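EtuB protein (PDB 3IO0) is a trimeric shell protein of a bacterial microcompartment, its chain carrying two tandem BMC domains, probably linked to ethanol utilisation. Local coordinates at residues Lys61-Glu66 with Ala96-Glu101; Lys166-Lys171 with Ser197-Gln202; Ala119-Val124 with Ile148-Pro153; Gly13-Leu18 with Ile102-Thr107; Leu172-Ser177 with Leu190-Gly195. One frame throughout, in Å; residues are numbered along the deposited sequence.

The five contacts divide between the two tandem BMC repeats. Contacts 1 and 4 lie in the first and share helix 93-111; their centres are about 12 Å apart, and they meet where Val100 packs on Gly17. Contacts 2, 3 and 5 lie in the second. Contact 5 continues the sheet of contact 3 through Met149 O and Ile191 N, with centres about 14 Å apart, and is nested inside the loop closed by contact 2, about 12 Å away between centres. Contacts 1 and 2 occupy equivalent topological places, loop against helix, with centres about 30 Å apart. Contacts 2 to 5 also touch neighbouring subunits of the trimer.

Contact 1 (Lys61-Glu66 with Ala96-Glu101); sequences KGTNTE and ARRAVE
Thr63 lies against helix 93-111 at Ala99, and its side chain is easily followed outward. CB is already near the other segment, with Ala99 CB 4.2 Å from Thr63 CB. From there the two branches part. The hydroxyl sits between the backbone N and the carbonyl carbon (chi1 57°), and Thr63 OG1 comes 3.6 Å from Ala99 CB. The same oxygen accepts a hydrogen bond from Thr65 OG1, 2.6 Å from Thr63 OG1, and is also bonded to the carbonyl of Ala59 in the preceding helix. Two partners therefore fix the rotation of this threonine and leave its methyl to face the helix. That methyl, Thr63 CG2, reaches the backbone at Ala99 N (3.7 Å) and touches the aliphatic part of a longer side chain at Arg98 CG (4.1 Å). Ile102, one turn further on, packs on it too.

Residues 62 to 65 form the connection between helix 50-61 and the edge strand 66-71 of the first BMC repeat, and here the connection is laid along helix 93-111. The backbone bends at Asn64 in an inverse gamma turn, and the threonines before and after it both face the helix. Thr65 does so nearer the helix start: its methyl CG2 stands 4.0 Å from Ala96 CA and equally far from Ala99 CB, so Ala99 is touched by both threonines. No hydrogen bond crosses the contact. Strand 84-90 lies next to both segments, where Ala90 meets Thr65 and Ala96, while Leu88 meets Ala99.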
# COMPACT_ATOMS: atom_id res chain seq x y z
N LYS A 61 10.28 -19.05 21.90
CA LYS A 61 9.99 -20.12 22.83
C LYS A 61 11.24 -20.99 23.08
O LYS A 61 11.41 -21.59 24.16
CB LYS A 61 8.83 -20.97 22.31
CG LYS A 61 7.47 -20.39 22.62
CD LYS A 61 6.37 -21.38 22.32
CE LYS A 61 5.74 -21.13 20.96
NZ LYS A 61 4.63 -22.06 20.69
N GLY A 62 12.12 -21.03 22.08
CA GLY A 62 13.33 -21.82 22.14
C GLY A 62 14.61 -21.07 22.46
O GLY A 62 15.67 -21.67 22.51
N THR A 63 14.52 -19.76 22.68
CA THR A 63 15.73 -18.96 22.87
C THR A 63 15.59 -17.85 23.91
O THR A 63 14.48 -17.51 24.35
CB THR A 63 16.15 -18.26 21.58
OG1 THR A 63 15.06 -17.45 21.12
CG2 THR A 63 16.55 -19.29 20.50
N ASN A 64 16.73 -17.26 24.26
CA ASN A 64 16.73 -16.15 25.18
C ASN A 64 16.57 -14.82 24.43
O ASN A 64 17.45 -13.95 24.49
CB ASN A 64 18.00 -16.15 26.03
CG ASN A 64 17.92 -15.18 27.20
OD1 ASN A 64 16.88 -14.58 27.47
ND2 ASN A 64 19.02 -15.03 27.89
N THR A 65 15.45 -14.68 23.72
CA THR A 65 15.22 -13.46 22.94
C THR A 65 13.93 -12.72 23.32
O THR A 65 13.05 -13.24 24.02
CB THR A 65 15.24 -13.77 21.45
OG1 THR A 65 14.45 -14.93 21.21
CG2 THR A 65 16.67 -14.05 21.00
N GLU A 66 13.82 -11.48 22.86
CA GLU A 66 12.61 -10.69 23.07
C GLU A 66 12.24 -10.00 21.76
O GLU A 66 13.03 -10.01 20.81
CB GLU A 66 12.80 -9.68 24.18
CG GLU A 66 12.94 -10.28 25.56
CD GLU A 66 12.90 -9.22 26.66
OE1 GLU A 66 13.53 -8.14 26.47
OE2 GLU A 66 12.25 -9.46 27.70
N ALA A 96 20.42 -14.30 19.50
CA ALA A 96 19.66 -13.75 18.38
C ALA A 96 19.85 -14.60 17.13
O ALA A 96 18.87 -14.97 16.48
CB ALA A 96 20.06 -12.31 18.12
N ARG A 97 21.11 -14.93 16.81
CA ARG A 97 21.41 -15.75 15.64
C ARG A 97 20.68 -17.08 15.71
O ARG A 97 20.06 -17.53 14.74
CB ARG A 97 22.93 -15.95 15.49
CG ARG A 97 23.32 -16.77 14.26
CD ARG A 97 24.77 -16.60 13.84
NE ARG A 97 24.91 -16.92 12.42
CZ ARG A 97 25.33 -16.07 11.49
NH1 ARG A 97 25.69 -14.83 11.81
NH2 ARG A 97 25.40 -16.45 10.22
N ARG A 98 20.74 -17.70 16.88
CA ARG A 98 20.11 -18.98 17.13
C ARG A 98 18.60 -18.94 16.84
O ARG A 98 18.07 -19.83 16.17
CB ARG A 98 20.41 -19.37 18.58
CG ARG A 98 20.03 -20.76 18.97
CD ARG A 98 20.29 -20.97 20.47
NE ARG A 98 21.50 -21.75 20.71
CZ ARG A 98 21.62 -23.04 20.39
NH1 ARG A 98 20.61 -23.68 19.80
NH2 ARG A 98 22.75 -23.69 20.63
N ALA A 99 17.94 -17.89 17.32
CA ALA A 99 16.52 -17.63 17.07
C ALA A 99 16.20 -17.46 15.58
O ALA A 99 15.27 -18.08 15.06
CB ALA A 99 16.05 -16.41 17.85
N VAL A 100 16.98 -16.62 14.90
CA VAL A 100 16.86 -16.43 13.45
C VAL A 100 17.01 -17.76 12.69
O VAL A 100 16.29 -18.02 11.73
CB VAL A 100 17.90 -15.42 12.92
CG1 VAL A 100 17.82 -15.29 11.42
CG2 VAL A 100 17.70 -14.08 13.57
N GLU A 101 17.94 -18.60 13.16
CA GLU A 101 18.19 -19.92 12.57
C GLU A 101 16.96 -20.83 12.66
O GLU A 101 16.62 -21.53 11.69
CB GLU A 101 19.42 -20.60 13.20
CG GLU A 101 20.77 -20.29 12.50
CD GLU A 101 20.81 -20.65 10.99
OE1 GLU A 101 19.77 -21.08 10.40
OE2 GLU A 101 21.89 -20.49 10.37

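Contact 2 (Lys166-Lys171 with Ser197-Gln202); sequences KTADVK and SGAVLQ
Ala168 and Ala199 mark the closest passage of the two backbone segments, and the longer side chains around them are turned to suit. Ala168 CB rests 3.5 Å from Ala199 O on the helix backbone, a little nearer than it comes to the opposing methyl. Before it, Thr167 holds OG1 beside the backbone N (chi1 -76°); the methyl therefore falls anti to that N and crosses to the helix, Thr167 CG2 lying 3.4 Å from Gln202 O. The hydroxyl is turned elsewhere and bonds to the carbonyl of Thr163, one turn back in its own helix. Gln202 answers with an extended chain. Its CG lies 4.1 Å from Thr167 CG2, and its amide spans the junction of the next two residues, OE1 towards Thr167 and NE2 towards Ala168 CB, without a hydrogen bond to either.

Val170 works at the buried end. Its CG1 is anti to the carbonyl carbon (chi1 -71°), a rotation that brings this one methyl over the first helical turn, 3.9 Å from Ala199 CB and 4.0 Å from Val200 CG2. Val200 itself starts away from the loop, and only its CG2 branch, beside the backbone N, returns to meet Val170. Ala199 CB also faces the peptide oxygen of Asp169. Everything across the contact is van der Waals packing.

In the second BMC repeat this is the connection from helix 154-167 to strand 171-176, held against the first turns of helix 197-217. Val170 and Val200 both sit on Ile193 of strand 189-195, and Val200 also meets Tyr126 of strand 120-127.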
# COMPACT_ATOMS: atom_id res chain seq x y z
N LYS A 166 -18.69 -19.18 14.06
CA LYS A 166 -19.91 -19.97 14.14
C LYS A 166 -19.60 -21.41 14.54
O LYS A 166 -20.32 -22.00 15.35
CB LYS A 166 -20.64 -19.96 12.79
CG LYS A 166 -21.50 -18.72 12.50
CD LYS A 166 -21.67 -18.58 10.98
CE LYS A 166 -23.10 -18.26 10.53
NZ LYS A 166 -23.34 -16.82 10.32
N THR A 167 -18.51 -21.96 14.01
CA THR A 167 -18.14 -23.36 14.14
C THR A 167 -17.89 -23.87 15.56
O THR A 167 -18.23 -25.02 15.87
CB THR A 167 -16.89 -23.67 13.29
OG1 THR A 167 -17.29 -23.75 11.92
CG2 THR A 167 -16.24 -24.99 13.69
N ALA A 168 -17.31 -23.05 16.43
CA ALA A 168 -16.91 -23.54 17.75
C ALA A 168 -16.88 -22.42 18.77
O ALA A 168 -17.15 -21.26 18.44
CB ALA A 168 -15.56 -24.24 17.67
N ASP A 169 -16.57 -22.78 20.01
CA ASP A 169 -16.57 -21.80 21.08
C ASP A 169 -15.17 -21.20 21.24
O ASP A 169 -14.33 -21.72 21.98
CB ASP A 169 -17.10 -22.40 22.39
CG ASP A 169 -17.14 -21.38 23.53
OD1 ASP A 169 -17.37 -20.17 23.26
OD2 ASP A 169 -16.93 -21.77 24.70
N VAL A 170 -14.93 -20.10 20.53
CA VAL A 170 -13.61 -19.44 20.52
C VAL A 170 -13.74 -17.95 20.79
O VAL A 170 -14.77 -17.35 20.46
CB VAL A 170 -12.86 -19.68 19.19
CG1 VAL A 170 -12.39 -21.12 19.07
CG2 VAL A 170 -13.73 -19.29 17.99
N LYS A 171 -12.71 -17.35 21.39
CA LYS A 171 -12.66 -15.90 21.58
C LYS A 171 -12.18 -15.21 20.30
O LYS A 171 -11.28 -15.72 19.61
CB LYS A 171 -11.71 -15.53 22.72
CG LYS A 171 -11.99 -16.17 24.05
CD LYS A 171 -11.07 -15.55 25.10
CE LYS A 171 -11.53 -15.81 26.54
NZ LYS A 171 -11.11 -17.17 27.02
N SER A 197 -7.50 -25.82 22.36
CA SER A 197 -6.95 -26.34 21.10
C SER A 197 -8.01 -27.00 20.21
O SER A 197 -8.12 -26.66 19.03
CB SER A 197 -5.82 -27.32 21.38
OG SER A 197 -6.27 -28.36 22.21
N GLY A 198 -8.80 -27.91 20.79
CA GLY A 198 -9.86 -28.60 20.06
C GLY A 198 -10.80 -27.64 19.36
O GLY A 198 -11.09 -27.79 18.16
N ALA A 199 -11.26 -26.64 20.11
CA ALA A 199 -12.15 -25.59 19.61
C ALA A 199 -11.49 -24.79 18.48
O ALA A 199 -12.06 -24.65 17.38
CB ALA A 199 -12.58 -24.68 20.75
N VAL A 200 -10.28 -24.31 18.74
CA VAL A 200 -9.53 -23.51 17.77
C VAL A 200 -9.29 -24.29 16.47
O VAL A 200 -9.53 -23.78 15.38
CB VAL A 200 -8.21 -22.97 18.38
CG1 VAL A 200 -7.37 -22.27 17.34
CG2 VAL A 200 -8.50 -22.02 19.54
N LEU A 201 -8.84 -25.53 16.59
CA LEU A 201 -8.60 -26.38 15.42
C LEU A 201 -9.87 -26.64 14.60
O LEU A 201 -9.84 -26.62 13.36
CB LEU A 201 -7.94 -27.69 15.83
CG LEU A 201 -6.44 -27.56 16.06
CD1 LEU A 201 -5.91 -28.65 16.97
CD2 LEU A 201 -5.67 -27.50 14.74
N GLN A 202 -10.99 -26.85 15.29
CA GLN A 202 -12.27 -27.09 14.63
C GLN A 202 -12.71 -25.87 13.79
O GLN A 202 -13.16 -26.03 12.64
CB GLN A 202 -13.31 -27.44 15.69
CG GLN A 202 -14.45 -28.35 15.25
CD GLN A 202 -15.55 -28.40 16.31
OE1 GLN A 202 -16.74 -28.37 15.99
NE2 GLN A 202 -15.15 -28.43 17.59

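Contact 3 (Ala119-Val124 with Ile148-Pro153); sequences AGHLEV and IMHAAP
His121 and Glu123 pair with Ala152 and His150 in an antiparallel ladder between strands 120-127 and 145-152, inside the sheet of the second BMC repeat. Four backbone hydrogen bonds hold it. At one end His121 and Ala152 exchange N-H and C=O, Ala152 N lying 3.0 Å from His121 O; at the other, Glu123 and His150 do the same, with Glu123 N 3.0 Å from His150 O.

The polar side chains share one face. Glu123, extended, runs across beside His150, and His150 NE2 makes a weak, bent bond of 2.8 Å to Glu123 OE1, the carboxylate plane turned 76° from the ring. The other oxygen, OE2, is held by Gln125. The rings of His121 and His150 meet rim to rim, planes 84° apart, with centroids 5.3 Å from each other.

Apolar contacts occupy the opposite face, where Leu122 CD1 touches Ala151 CB at 3.8 Å and Val124 lies beside Met149; helices 154-167 and 197-217 cover this side.

The strand pair finishes at the subunit boundary: a cis peptide precedes Pro153, and Ala119 O is bonded by Arg46 of the second subunit. Back on the histidine face, a CH-pi contact sets Ala152 CB over one face of the His121 ring, 3.6 Å from its centroid.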
# COMPACT_ATOMS: atom_id res chain seq x y z
N ALA A 119 -6.72 -14.70 -8.18
CA ALA A 119 -7.56 -13.62 -7.68
C ALA A 119 -7.32 -13.29 -6.21
O ALA A 119 -7.92 -12.34 -5.68
CB ALA A 119 -9.02 -13.93 -7.95
N GLY A 120 -6.46 -14.05 -5.54
CA GLY A 120 -6.17 -13.78 -4.14
C GLY A 120 -5.46 -14.92 -3.45
O GLY A 120 -4.61 -15.57 -4.05
N HIS A 121 -5.82 -15.17 -2.20
CA HIS A 121 -5.16 -16.17 -1.40
C HIS A 121 -5.98 -16.55 -0.17
O HIS A 121 -6.93 -15.85 0.19
CB HIS A 121 -3.78 -15.67 -0.96
CG HIS A 121 -3.81 -14.33 -0.30
ND1 HIS A 121 -4.23 -14.14 1.00
CD2 HIS A 121 -3.46 -13.10 -0.76
CE1 HIS A 121 -4.15 -12.86 1.31
NE2 HIS A 121 -3.68 -12.21 0.26
N LEU A 122 -5.60 -17.65 0.47
CA LEU A 122 -6.17 -18.04 1.74
C LEU A 122 -5.04 -18.47 2.66
O LEU A 122 -4.07 -19.08 2.20
CB LEU A 122 -7.15 -19.20 1.53
CG LEU A 122 -7.77 -19.79 2.80
CD1 LEU A 122 -8.88 -18.91 3.33
CD2 LEU A 122 -8.30 -21.18 2.54
N GLU A 123 -5.14 -18.13 3.94
CA GLU A 123 -4.12 -18.55 4.89
C GLU A 123 -4.74 -18.77 6.25
O GLU A 123 -5.45 -17.92 6.79
CB GLU A 123 -2.98 -17.53 5.00
CG GLU A 123 -1.89 -17.93 6.01
CD GLU A 123 -0.70 -16.98 6.02
OE1 GLU A 123 -0.83 -15.84 5.53
OE2 GLU A 123 0.39 -17.38 6.51
N VAL A 124 -4.45 -19.95 6.80
CA VAL A 124 -4.94 -20.32 8.10
C VAL A 124 -3.76 -20.90 8.88
O VAL A 124 -3.16 -21.87 8.45
CB VAL A 124 -6.09 -21.33 7.99
CG1 VAL A 124 -6.75 -21.51 9.32
CG2 VAL A 124 -7.12 -20.86 6.99
N ILE A 148 -4.96 -17.88 13.20
CA ILE A 148 -4.93 -16.72 12.31
C ILE A 148 -5.55 -17.02 10.94
O ILE A 148 -5.21 -18.00 10.29
CB ILE A 148 -3.50 -16.19 12.12
CG1 ILE A 148 -2.89 -15.83 13.48
CG2 ILE A 148 -3.48 -14.98 11.17
CD1 ILE A 148 -1.40 -15.66 13.42
N MET A 149 -6.46 -16.14 10.52
CA MET A 149 -7.24 -16.34 9.31
C MET A 149 -7.17 -15.09 8.47
O MET A 149 -7.30 -13.99 9.00
CB MET A 149 -8.71 -16.44 9.68
CG MET A 149 -9.24 -17.81 9.89
SD MET A 149 -10.65 -17.62 10.97
CE MET A 149 -9.81 -17.73 12.54
N HIS A 150 -7.03 -15.28 7.16
CA HIS A 150 -7.38 -14.23 6.23
C HIS A 150 -7.50 -14.77 4.82
O HIS A 150 -6.97 -15.84 4.52
CB HIS A 150 -6.40 -13.06 6.28
CG HIS A 150 -5.00 -13.45 5.93
ND1 HIS A 150 -4.58 -13.60 4.63
CD2 HIS A 150 -3.93 -13.71 6.71
CE1 HIS A 150 -3.30 -13.95 4.62
NE2 HIS A 150 -2.89 -14.03 5.87
N ALA A 151 -8.22 -14.04 3.98
CA ALA A 151 -8.29 -14.34 2.57
C ALA A 151 -8.47 -13.05 1.76
O ALA A 151 -9.00 -12.05 2.28
CB ALA A 151 -9.41 -15.31 2.29
N ALA A 152 -7.99 -13.08 0.52
CA ALA A 152 -8.13 -11.97 -0.41
C ALA A 152 -8.84 -12.51 -1.63
O ALA A 152 -8.57 -13.63 -2.05
CB ALA A 152 -6.78 -11.42 -0.79
N PRO A 153 -9.74 -11.71 -2.23
CA PRO A 153 -10.14 -10.38 -1.80
C PRO A 153 -10.91 -10.46 -0.50
O PRO A 153 -11.44 -11.52 -0.16
CB PRO A 153 -11.04 -9.90 -2.93
CG PRO A 153 -11.57 -11.14 -3.52
CD PRO A 153 -10.46 -12.12 -3.44

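Contact 4 (Gly13-Leu18 with Ile102-Thr107); sequences GDTVGL and IALKQT
Leu104 spreads its isopropyl end over the backbone of Gly17. CD2 lies 3.7 Å from Gly17 N, and CD1 is 3.8 Å from Gly17 CA, so both methyls rest on main chain where the strand carries no side chain. The leucine leaves the helix obliquely, but with CG anti to its carbonyl carbon (chi1 -78°) the branch is carried over to the strand. CD2 is shared with Thr15: Leu104 CD2 comes 3.9 Å from Thr15 OG1, the two side chains sliding past one another in opposite senses.

One turn along the helix, Thr107 meets Thr15 tip to tip, CG2 against CG2 at 3.9 Å. Its methyl is anti to the backbone N and faces the strand, while its hydroxyl is turned back into the helix, where Thr107 OG1 donates to Ala103 O at 2.7 Å.

The contact is helix on sheet. In the first BMC repeat helix 93-111 packs on strand 15-20, running nearly antiparallel to it: the short segments make an angle of 163° and approach within 8.7 Å, axis to axis. The sheet continues on both sides, since Gly17 is bonded to Gly9 of strand 7-11 and Val16 to Ser44 of strand 39-45. Val16 and Leu18 point to the other side of the strand, where they pack on Met218 and Gly155 of the third subunit.

No hydrogen bond joins helix to strand. Thr107 spends its hydroxyl inside its own helix and offers a methyl instead, so the attachment rests on van der Waals packing of methyls on main chain and on each other, not on polar pairing.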
# COMPACT_ATOMS: atom_id res chain seq x y z
N GLY A 13 8.78 -17.36 0.35
CA GLY A 13 8.42 -15.93 0.27
C GLY A 13 9.78 -15.37 -0.08
O GLY A 13 10.65 -16.13 -0.52
N ASP A 14 10.03 -14.09 0.09
CA ASP A 14 11.44 -13.75 -0.09
C ASP A 14 11.99 -13.41 1.26
O ASP A 14 12.17 -12.25 1.60
CB ASP A 14 11.68 -12.66 -1.15
CG ASP A 14 11.56 -13.18 -2.58
OD1 ASP A 14 11.69 -14.40 -2.80
OD2 ASP A 14 11.33 -12.37 -3.49
N THR A 15 12.23 -14.44 2.06
CA THR A 15 12.62 -14.16 3.42
C THR A 15 14.12 -14.28 3.67
O THR A 15 14.74 -15.21 3.16
CB THR A 15 11.71 -14.83 4.51
OG1 THR A 15 12.51 -15.29 5.60
CG2 THR A 15 10.92 -15.95 3.97
N VAL A 16 14.67 -13.32 4.40
CA VAL A 16 16.04 -13.40 4.92
C VAL A 16 16.09 -13.42 6.42
O VAL A 16 15.24 -12.83 7.09
CB VAL A 16 16.92 -12.19 4.56
CG1 VAL A 16 18.05 -12.61 3.67
CG2 VAL A 16 16.11 -11.04 4.02
N GLY A 17 17.11 -14.10 6.93
CA GLY A 17 17.48 -14.03 8.32
C GLY A 17 18.76 -13.23 8.42
O GLY A 17 19.71 -13.49 7.70
N LEU A 18 18.76 -12.23 9.30
CA LEU A 18 19.92 -11.38 9.49
C LEU A 18 20.19 -11.22 10.96
O LEU A 18 19.29 -11.38 11.79
CB LEU A 18 19.67 -10.00 8.87
CG LEU A 18 19.38 -9.96 7.38
CD1 LEU A 18 18.78 -8.63 7.01
CD2 LEU A 18 20.64 -10.22 6.60
N ILE A 102 16.30 -20.80 13.83
CA ILE A 102 15.05 -21.53 14.05
C ILE A 102 13.94 -21.01 13.13
O ILE A 102 13.28 -21.80 12.46
CB ILE A 102 14.55 -21.42 15.51
CG1 ILE A 102 15.52 -22.08 16.47
CG2 ILE A 102 13.17 -22.04 15.67
CD1 ILE A 102 15.23 -21.78 17.92
N ALA A 103 13.76 -19.69 13.11
CA ALA A 103 12.69 -19.05 12.35
C ALA A 103 12.79 -19.32 10.86
O ALA A 103 11.77 -19.55 10.21
CB ALA A 103 12.65 -17.56 12.62
N LEU A 104 14.01 -19.30 10.34
CA LEU A 104 14.28 -19.65 8.95
C LEU A 104 13.95 -21.10 8.63
O LEU A 104 13.32 -21.39 7.61
CB LEU A 104 15.73 -19.37 8.59
CG LEU A 104 16.12 -17.92 8.32
CD1 LEU A 104 17.63 -17.83 8.17
CD2 LEU A 104 15.41 -17.37 7.09
N LYS A 105 14.39 -22.01 9.51
CA LYS A 105 14.09 -23.44 9.37
C LYS A 105 12.60 -23.71 9.28
O LYS A 105 12.18 -24.55 8.49
CB LYS A 105 14.67 -24.25 10.53
CG LYS A 105 15.59 -25.42 10.11
CD LYS A 105 14.88 -26.54 9.33
CE LYS A 105 14.30 -27.64 10.27
NZ LYS A 105 15.29 -28.15 11.28
N GLN A 106 11.81 -22.99 10.07
CA GLN A 106 10.38 -23.27 10.23
C GLN A 106 9.48 -22.53 9.25
O GLN A 106 8.30 -22.88 9.08
CB GLN A 106 9.94 -22.99 11.66
CG GLN A 106 10.64 -23.82 12.73
CD GLN A 106 10.63 -25.30 12.40
OE1 GLN A 106 9.59 -25.88 12.03
NE2 GLN A 106 11.81 -25.94 12.51
N THR A 107 10.02 -21.51 8.59
CA THR A 107 9.21 -20.67 7.73
C THR A 107 8.48 -21.47 6.65
O THR A 107 7.25 -21.41 6.56
CB THR A 107 10.04 -19.51 7.13
OG1 THR A 107 10.29 -18.56 8.17
CG2 THR A 107 9.30 -18.79 6.02

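Contact 5 (Leu172-Ser177 with Leu190-Gly195); sequences LITYGS and LITISG
Thr192 sits opposite two residues at once, Ile173 and Thr174, the mark of a classic beta bulge in the antiparallel pairing of edge strand 171-176 with strand 189-195 of the second BMC repeat. Thr192 O takes the N-H of both: Ile173 N at 2.7 Å, and Thr174 N by a weak bond of 3.3 Å. Ile173 CG1 packs along the partner strand, 3.7 Å from Ser194 CB.

On either side of the bulge the side chains divide between two faces. On one, Leu172 crosses Ile191 at about a right angle, while Tyr175 passes Ile191 on a slant, though the end of the isoleucine is not surely placed. The tyrosine ring stacks with His30 of the second subunit. Leu165 of helix 154-167 closes over Leu172 and Ile193. On the other face Thr174 and Thr192 cross obliquely, both touching Phe138, and the methyl Thr174 CG2 reaches Leu190 CD2 at 3.7 Å.

Further on, Gly176 and Leu190 exchange two hydrogen bonds; the straighter has Leu190 N 2.8 Å from Gly176 O, with 169° at the hydrogen.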
# COMPACT_ATOMS: atom_id res chain seq x y z
N LEU A 172 -12.79 -14.06 19.98
CA LEU A 172 -12.35 -13.22 18.88
C LEU A 172 -11.33 -12.26 19.43
O LEU A 172 -11.65 -11.41 20.24
CB LEU A 172 -13.52 -12.42 18.31
CG LEU A 172 -13.52 -11.91 16.86
CD1 LEU A 172 -14.06 -10.48 16.82
CD2 LEU A 172 -12.16 -11.97 16.18
N ILE A 173 -10.08 -12.39 18.99
CA ILE A 173 -9.01 -11.57 19.55
C ILE A 173 -8.73 -10.36 18.67
O ILE A 173 -8.54 -9.26 19.18
CB ILE A 173 -7.74 -12.41 19.84
CG1 ILE A 173 -8.09 -13.61 20.72
CG2 ILE A 173 -6.65 -11.58 20.50
CD1 ILE A 173 -8.67 -13.25 22.06
N THR A 174 -8.74 -10.56 17.36
CA THR A 174 -8.45 -9.48 16.41
C THR A 174 -9.41 -9.49 15.24
O THR A 174 -9.60 -10.53 14.61
CB THR A 174 -7.01 -9.61 15.85
OG1 THR A 174 -6.06 -9.35 16.90
CG2 THR A 174 -6.77 -8.65 14.69
N TYR A 175 -10.02 -8.35 14.94
CA TYR A 175 -10.73 -8.19 13.67
C TYR A 175 -10.01 -7.14 12.83
O TYR A 175 -9.86 -6.00 13.26
CB TYR A 175 -12.20 -7.81 13.87
CG TYR A 175 -12.88 -7.38 12.60
CD1 TYR A 175 -13.52 -8.30 11.76
CD2 TYR A 175 -12.89 -6.04 12.22
CE1 TYR A 175 -14.15 -7.90 10.58
CE2 TYR A 175 -13.51 -5.63 11.05
CZ TYR A 175 -14.15 -6.56 10.24
OH TYR A 175 -14.76 -6.12 9.07
N GLY A 176 -9.57 -7.52 11.64
CA GLY A 176 -8.82 -6.60 10.80
C GLY A 176 -9.43 -6.55 9.42
O GLY A 176 -9.67 -7.59 8.81
N SER A 177 -9.69 -5.33 8.95
CA SER A 177 -10.24 -5.10 7.63
C SER A 177 -9.26 -4.22 6.85
O SER A 177 -8.27 -3.76 7.42
CB SER A 177 -11.59 -4.41 7.77
OG SER A 177 -11.41 -3.13 8.32
N LEU A 190 -9.02 -10.17 8.11
CA LEU A 190 -8.24 -11.01 9.03
C LEU A 190 -8.95 -11.20 10.36
O LEU A 190 -9.55 -10.27 10.89
CB LEU A 190 -6.84 -10.43 9.25
CG LEU A 190 -5.91 -11.17 10.22
CD1 LEU A 190 -4.52 -11.36 9.61
CD2 LEU A 190 -5.84 -10.47 11.55
N ILE A 191 -8.86 -12.41 10.89
CA ILE A 191 -9.45 -12.74 12.18
C ILE A 191 -8.41 -13.47 12.99
O ILE A 191 -7.58 -14.20 12.45
CB ILE A 191 -10.82 -13.50 12.00
CG1 ILE A 191 -11.93 -12.48 11.96
CG2 ILE A 191 -11.16 -14.48 13.11
CD1 ILE A 191 -11.70 -11.35 12.88
N THR A 192 -8.43 -13.22 14.29
CA THR A 192 -7.49 -13.84 15.19
C THR A 192 -8.27 -14.45 16.33
O THR A 192 -9.17 -13.81 16.89
CB THR A 192 -6.46 -12.81 15.63
OG1 THR A 192 -5.24 -13.09 14.95
CG2 THR A 192 -6.23 -12.84 17.11
N ILE A 193 -7.94 -15.69 16.66
CA ILE A 193 -8.80 -16.51 17.50
C ILE A 193 -8.04 -17.24 18.61
O ILE A 193 -6.91 -17.69 18.39
CB ILE A 193 -9.70 -17.39 16.59
CG1 ILE A 193 -11.12 -16.86 16.68
CG2 ILE A 193 -9.60 -18.90 16.85
CD1 ILE A 193 -11.92 -17.08 15.43
N SER A 194 -8.63 -17.30 19.80
CA SER A 194 -8.04 -18.04 20.93
C SER A 194 -9.07 -18.93 21.64
O SER A 194 -10.28 -18.71 21.52
CB SER A 194 -7.38 -17.08 21.94
OG SER A 194 -6.64 -17.77 22.93
N GLY A 195 -8.59 -19.93 22.38
CA GLY A 195 -9.47 -20.83 23.12
C GLY A 195 -8.82 -22.18 23.34
O GLY A 195 -7.59 -22.28 23.30